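Local coordinates for MutT/nudix family protein (Enterococcus faecalis, PDB 2FML) that is of unknown function but combines a Nudix domain with an NrtR-like winged helix, and so may be a DNA-binding transcriptional regulator, at residues T168-L171 with K172-A175; E22-T25 with W26-Q30. One frame throughout, in Å; residues are numbered along the deposited sequence.

In the fold
Contact 2 comes first along the chain, in the short helix 20-27 near the N-terminus; contact 1 follows much later, at the end of strand 165-170. Their centres lie 50 Å apart, with about 38 Å between nearest atoms, and they share no secondary structure. Contact 1 belongs to the body of the subunit: its strand is at the end of the mixed sheet beside strand 157-162, and the chain turns there on its way to helix 186-200. Contact 2 stands 38 Å from the centre of the chain, in a helix that pairs with helix 7-16 and also touches the second subunit. One contact thus shapes a turn within the fold, the other belongs to the dimer's N-terminal arm.

Contact 1: residues T168-L171 with K172-A175; sequences TLDL and KTAA
The carboxylate of Asp170 is met by two backbone N-H groups of the turn that follows it. Lys172 N comes in nearly head-on to OD1, 2.7 Å away, making an Asx turn; Thr173 N reaches the same OD1 from above the carboxylate plane, at 3.1 Å. Thr173 OG1 lies over that same face, 3.4 Å from Asp170 CG. With CG anti to the backbone N (chi1 -171°), the acid is swung forward over the turn it holds, and two donors on one oxygen should fix its rotation.

The backbone itself closes the reversal. Asp170 N gives a nearly straight bond to Ala175 O, 165° at the hydrogen, and Asp170 O takes Ala174 N at 2.8 Å, so both backbone polar atoms of this residue are used within the loop. Ala174 takes a left-handed helical conformation, which brings the chain back beside strand 165-170. Ala175 O also sits 3.3 Å from Leu169 CA, a CA-H...O contact, so this one oxygen takes both that C-H and Asp170 N.

Leu169 and Leu171 both pack on Ile191 of helix 186-200, and Asn195 ND2 of that helix bonds Leu171 O. Lys172 bends back along Leu171, its CE 3.9 Å from Leu171 CB. A second small turn completes the corner: Thr173 OG1 accepts from Ala175 N at 3.0 Å, an ST turn.

Contact 2: residues E22-T25 with W26-Q30; sequences EFLT and WYHQQ
Trp26 continues helix 20-27, its N giving Glu22 O an alpha-helical i to i+4 bond of 2.8 Å. Its indole crosses the Phe23 side chain at a slant: CZ3 comes 4.1 Å from Phe23 CE2, and Phe23 O lies at the indole edge, in the ring plane. Tyr27 repeats the pattern, N to Phe23 O, and puts its CB over one face of the Phe23 phenyl, 4.1 Å from the centroid, a CH-pi contact. Phe23 and Tyr27 both have CG anti to the backbone N (chi1 170° and -178°), and their side chains lie alongside each other, the ring planes oblique at 40°; Phe23 CZ is 3.6 Å from Tyr27 CD1.

His28 uses Leu24 O twice: its N bonds there at 3.2 Å, while ND1 adds a weak, bent bond to the same oxygen. Gln29 lays its CG against Thr25 O, and its N bonds to Trp26 O. Gln30, closing a type I turn from Tyr27, folds its amide back over one face of the indole, and NE2 reaches Trp26 O at 3.0 Å from the opposite side of the carbonyl plane to Gln29 N.

Trp26 also faces helix 7-16, stacking on Tyr14 and bonding Glu10 through NE1. The Phe23, Leu24, Tyr27 and His28 side meets His66, Pro119 and Arg120 of the second subunit, so the short helix packs on both helix 7-16 of its own chain and the partner chain.

Contact 1: residues T168-L171 with K172-A175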
loop_
_atom_site.group_PDB
_atom_site.type_symbol
_atom_site.label_atom_id
_atom_site.label_comp_id
_atom_site.label_asym_id
_atom_site.label_seq_id
_atom_site.Cartn_x
_atom_site.Cartn_y
_atom_site.Cartn_z
ATOM N N THR A 168 -22.304 -5.946 -10.085
ATOM C CA THR A 168 -22.730 -4.759 -9.349
ATOM C C THR A 168 -22.191 -4.909 -7.955
ATOM O O THR A 168 -22.388 -5.932 -7.329
ATOM C CB THR A 168 -24.255 -4.613 -9.364
ATOM O OG1 THR A 168 -24.629 -4.364 -10.711
ATOM C CG2 THR A 168 -24.716 -3.369 -8.534
ATOM N N LEU A 169 -21.430 -3.893 -7.531
ATOM C CA LEU A 169 -20.712 -3.860 -6.276
ATOM C C LEU A 169 -21.115 -2.661 -5.433
ATOM O O LEU A 169 -21.197 -1.531 -5.924
ATOM C CB LEU A 169 -19.186 -3.763 -6.526
ATOM C CG LEU A 169 -18.541 -4.799 -7.456
ATOM C CD1 LEU A 169 -17.044 -4.498 -7.751
ATOM C CD2 LEU A 169 -18.875 -6.243 -6.954
ATOM N N ASP A 170 -21.241 -2.922 -4.136
ATOM C CA ASP A 170 -21.486 -1.908 -3.117
ATOM C C ASP A 170 -20.171 -1.226 -2.733
ATOM O O ASP A 170 -19.265 -1.900 -2.244
ATOM C CB ASP A 170 -22.108 -2.538 -1.855
ATOM C CG ASP A 170 -22.574 -1.474 -0.848
ATOM O OD1 ASP A 170 -21.763 -0.677 -0.316
ATOM O OD2 ASP A 170 -23.785 -1.419 -0.600
ATOM N N LEU A 171 -20.074 0.080 -2.978
ATOM C CA LEU A 171 -18.888 0.858 -2.659
ATOM C C LEU A 171 -18.483 0.909 -1.199
ATOM O O LEU A 171 -17.314 1.199 -0.924
ATOM C CB LEU A 171 -18.939 2.289 -3.208
ATOM C CG LEU A 171 -18.739 2.420 -4.724
ATOM C CD1 LEU A 171 -19.087 3.837 -5.191
ATOM C CD2 LEU A 171 -17.317 1.920 -5.210
ATOM N N LYS A 172 -19.399 0.624 -0.278
ATOM C CA LYS A 172 -19.054 0.669 1.157
ATOM C C LYS A 172 -18.752 -0.713 1.759
ATOM O O LYS A 172 -17.948 -0.802 2.681
ATOM C CB LYS A 172 -20.098 1.434 2.012
ATOM C CG LYS A 172 -20.564 2.803 1.459
ATOM C CD LYS A 172 -19.371 3.820 1.382
ATOM C CE LYS A 172 -19.227 4.547 -0.012
ATOM N NZ LYS A 172 -17.777 4.958 -0.226
ATOM N N THR A 173 -19.336 -1.790 1.240
ATOM C CA THR A 173 -19.129 -3.139 1.837
ATOM C C THR A 173 -18.525 -4.159 0.903
ATOM O O THR A 173 -18.263 -5.307 1.333
ATOM C CB THR A 173 -20.441 -3.764 2.237
ATOM O OG1 THR A 173 -21.191 -3.944 1.038
ATOM C CG2 THR A 173 -21.249 -2.860 3.231
ATOM N N ALA A 174 -18.338 -3.769 -0.377
ATOM C CA ALA A 174 -17.893 -4.674 -1.454
ATOM C C ALA A 174 -18.857 -5.816 -1.702
ATOM O O ALA A 174 -18.529 -6.705 -2.463
ATOM C CB ALA A 174 -16.455 -5.225 -1.188
ATOM N N ALA A 175 -20.036 -5.792 -1.054
ATOM C CA ALA A 175 -21.165 -6.671 -1.400
ATOM C C ALA A 175 -21.475 -6.685 -2.893
ATOM O O ALA A 175 -21.410 -5.656 -3.577
ATOM C CB ALA A 175 -22.415 -6.277 -0.622
#

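Contact 2: residues E22-T25 with W26-Q30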
loop_
_atom_site.group_PDB
_atom_site.type_symbol
_atom_site.label_atom_id
_atom_site.label_comp_id
_atom_site.label_asym_id
_atom_site.label_seq_id
_atom_site.Cartn_x
_atom_site.Cartn_y
_atom_site.Cartn_z
ATOM N N GLU A 22 31.511 -13.045 4.813
ATOM C CA GLU A 22 31.576 -14.386 5.350
ATOM C C GLU A 22 30.283 -14.798 5.979
ATOM O O GLU A 22 29.915 -15.998 5.851
ATOM C CB GLU A 22 32.803 -14.637 6.207
ATOM C CG GLU A 22 33.026 -13.735 7.356
ATOM C CD GLU A 22 34.524 -13.544 7.672
ATOM O OE1 GLU A 22 35.299 -13.315 6.712
ATOM O OE2 GLU A 22 34.926 -13.591 8.868
ATOM N N PHE A 23 29.553 -13.825 6.590
ATOM C CA PHE A 23 28.215 -14.080 7.155
ATOM C C PHE A 23 27.497 -14.879 6.099
ATOM O O PHE A 23 26.870 -15.878 6.401
ATOM C CB PHE A 23 27.412 -12.869 7.577
ATOM C CG PHE A 23 26.009 -13.247 7.900
ATOM C CD1 PHE A 23 24.954 -12.861 7.056
ATOM C CD2 PHE A 23 25.727 -14.103 9.011
ATOM C CE1 PHE A 23 23.663 -13.298 7.328
ATOM C CE2 PHE A 23 24.406 -14.507 9.292
ATOM C CZ PHE A 23 23.380 -14.078 8.469
ATOM N N LEU A 24 27.479 -14.409 4.863
ATOM C CA LEU A 24 26.401 -14.546 3.960
ATOM C C LEU A 24 26.884 -15.888 3.294
ATOM O O LEU A 24 26.092 -16.738 2.926
ATOM C CB LEU A 24 26.439 -13.480 2.889
ATOM C CG LEU A 24 25.493 -12.291 3.169
ATOM C CD1 LEU A 24 25.509 -11.427 1.919
ATOM C CD2 LEU A 24 24.108 -12.788 3.521
ATOM N N THR A 25 28.216 -16.087 3.164
ATOM C CA THR A 25 28.777 -17.343 2.619
ATOM C C THR A 25 28.436 -18.516 3.541
ATOM O O THR A 25 28.028 -19.607 3.071
ATOM C CB THR A 25 30.337 -17.288 2.311
ATOM O OG1 THR A 25 30.604 -16.364 1.244
ATOM C CG2 THR A 25 30.928 -18.702 1.873
ATOM N N TRP A 26 28.606 -18.284 4.839
ATOM C CA TRP A 26 28.267 -19.264 5.868
ATOM C C TRP A 26 26.741 -19.500 5.884
ATOM O O TRP A 26 26.259 -20.636 5.788
ATOM C CB TRP A 26 28.781 -18.813 7.232
ATOM C CG TRP A 26 28.266 -19.673 8.417
ATOM C CD1 TRP A 26 28.839 -20.814 8.910
ATOM C CD2 TRP A 26 27.122 -19.405 9.258
ATOM N NE1 TRP A 26 28.116 -21.289 9.962
ATOM C CE2 TRP A 26 27.073 -20.425 10.222
ATOM C CE3 TRP A 26 26.125 -18.412 9.268
ATOM C CZ2 TRP A 26 26.058 -20.494 11.193
ATOM C CZ3 TRP A 26 25.106 -18.485 10.235
ATOM C CH2 TRP A 26 25.092 -19.537 11.182
ATOM N N TYR A 27 25.990 -18.431 5.881
ATOM C CA TYR A 27 24.540 -18.531 6.000
ATOM C C TYR A 27 23.880 -19.416 4.940
ATOM O O TYR A 27 23.023 -20.215 5.271
ATOM C CB TYR A 27 23.865 -17.119 6.015
ATOM C CG TYR A 27 22.382 -17.192 6.193
ATOM C CD1 TYR A 27 21.813 -17.168 7.484
ATOM C CD2 TYR A 27 21.523 -17.362 5.101
ATOM C CE1 TYR A 27 20.413 -17.199 7.668
ATOM C CE2 TYR A 27 20.125 -17.449 5.296
ATOM C CZ TYR A 27 19.588 -17.359 6.587
ATOM O OH TYR A 27 18.190 -17.386 6.815
ATOM N N HIS A 28 24.261 -19.264 3.676
ATOM C CA HIS A 28 23.632 -19.999 2.565
ATOM C C HIS A 28 23.888 -21.495 2.478
ATOM O O HIS A 28 23.205 -22.228 1.692
ATOM C CB HIS A 28 23.881 -19.273 1.237
ATOM C CG HIS A 28 23.075 -17.996 1.126
ATOM N ND1 HIS A 28 23.645 -16.744 1.125
ATOM C CD2 HIS A 28 21.736 -17.791 1.053
ATOM C CE1 HIS A 28 22.703 -15.825 1.024
ATOM N NE2 HIS A 28 21.534 -16.438 0.988
ATOM N N GLN A 29 24.835 -21.951 3.299
ATOM C CA GLN A 29 25.203 -23.338 3.413
ATOM C C GLN A 29 24.545 -24.043 4.615
ATOM O O GLN A 29 24.652 -25.282 4.794
ATOM C CB GLN A 29 26.735 -23.458 3.448
ATOM C CG GLN A 29 27.352 -23.193 2.013
ATOM C CD GLN A 29 26.829 -24.129 0.871
ATOM O OE1 GLN A 29 25.846 -23.835 0.185
ATOM N NE2 GLN A 29 27.502 -25.265 0.685
ATOM N N GLN A 30 23.849 -23.265 5.421
ATOM C CA GLN A 30 23.125 -23.776 6.588
ATOM C C GLN A 30 21.778 -24.410 6.291
ATOM O O GLN A 30 21.079 -24.052 5.360
ATOM C CB GLN A 30 22.926 -22.660 7.637
ATOM C CG GLN A 30 24.178 -21.935 7.942
ATOM C CD GLN A 30 25.249 -22.830 8.464
ATOM O OE1 GLN A 30 25.070 -23.489 9.501
ATOM N NE2 GLN A 30 26.405 -22.853 7.771
#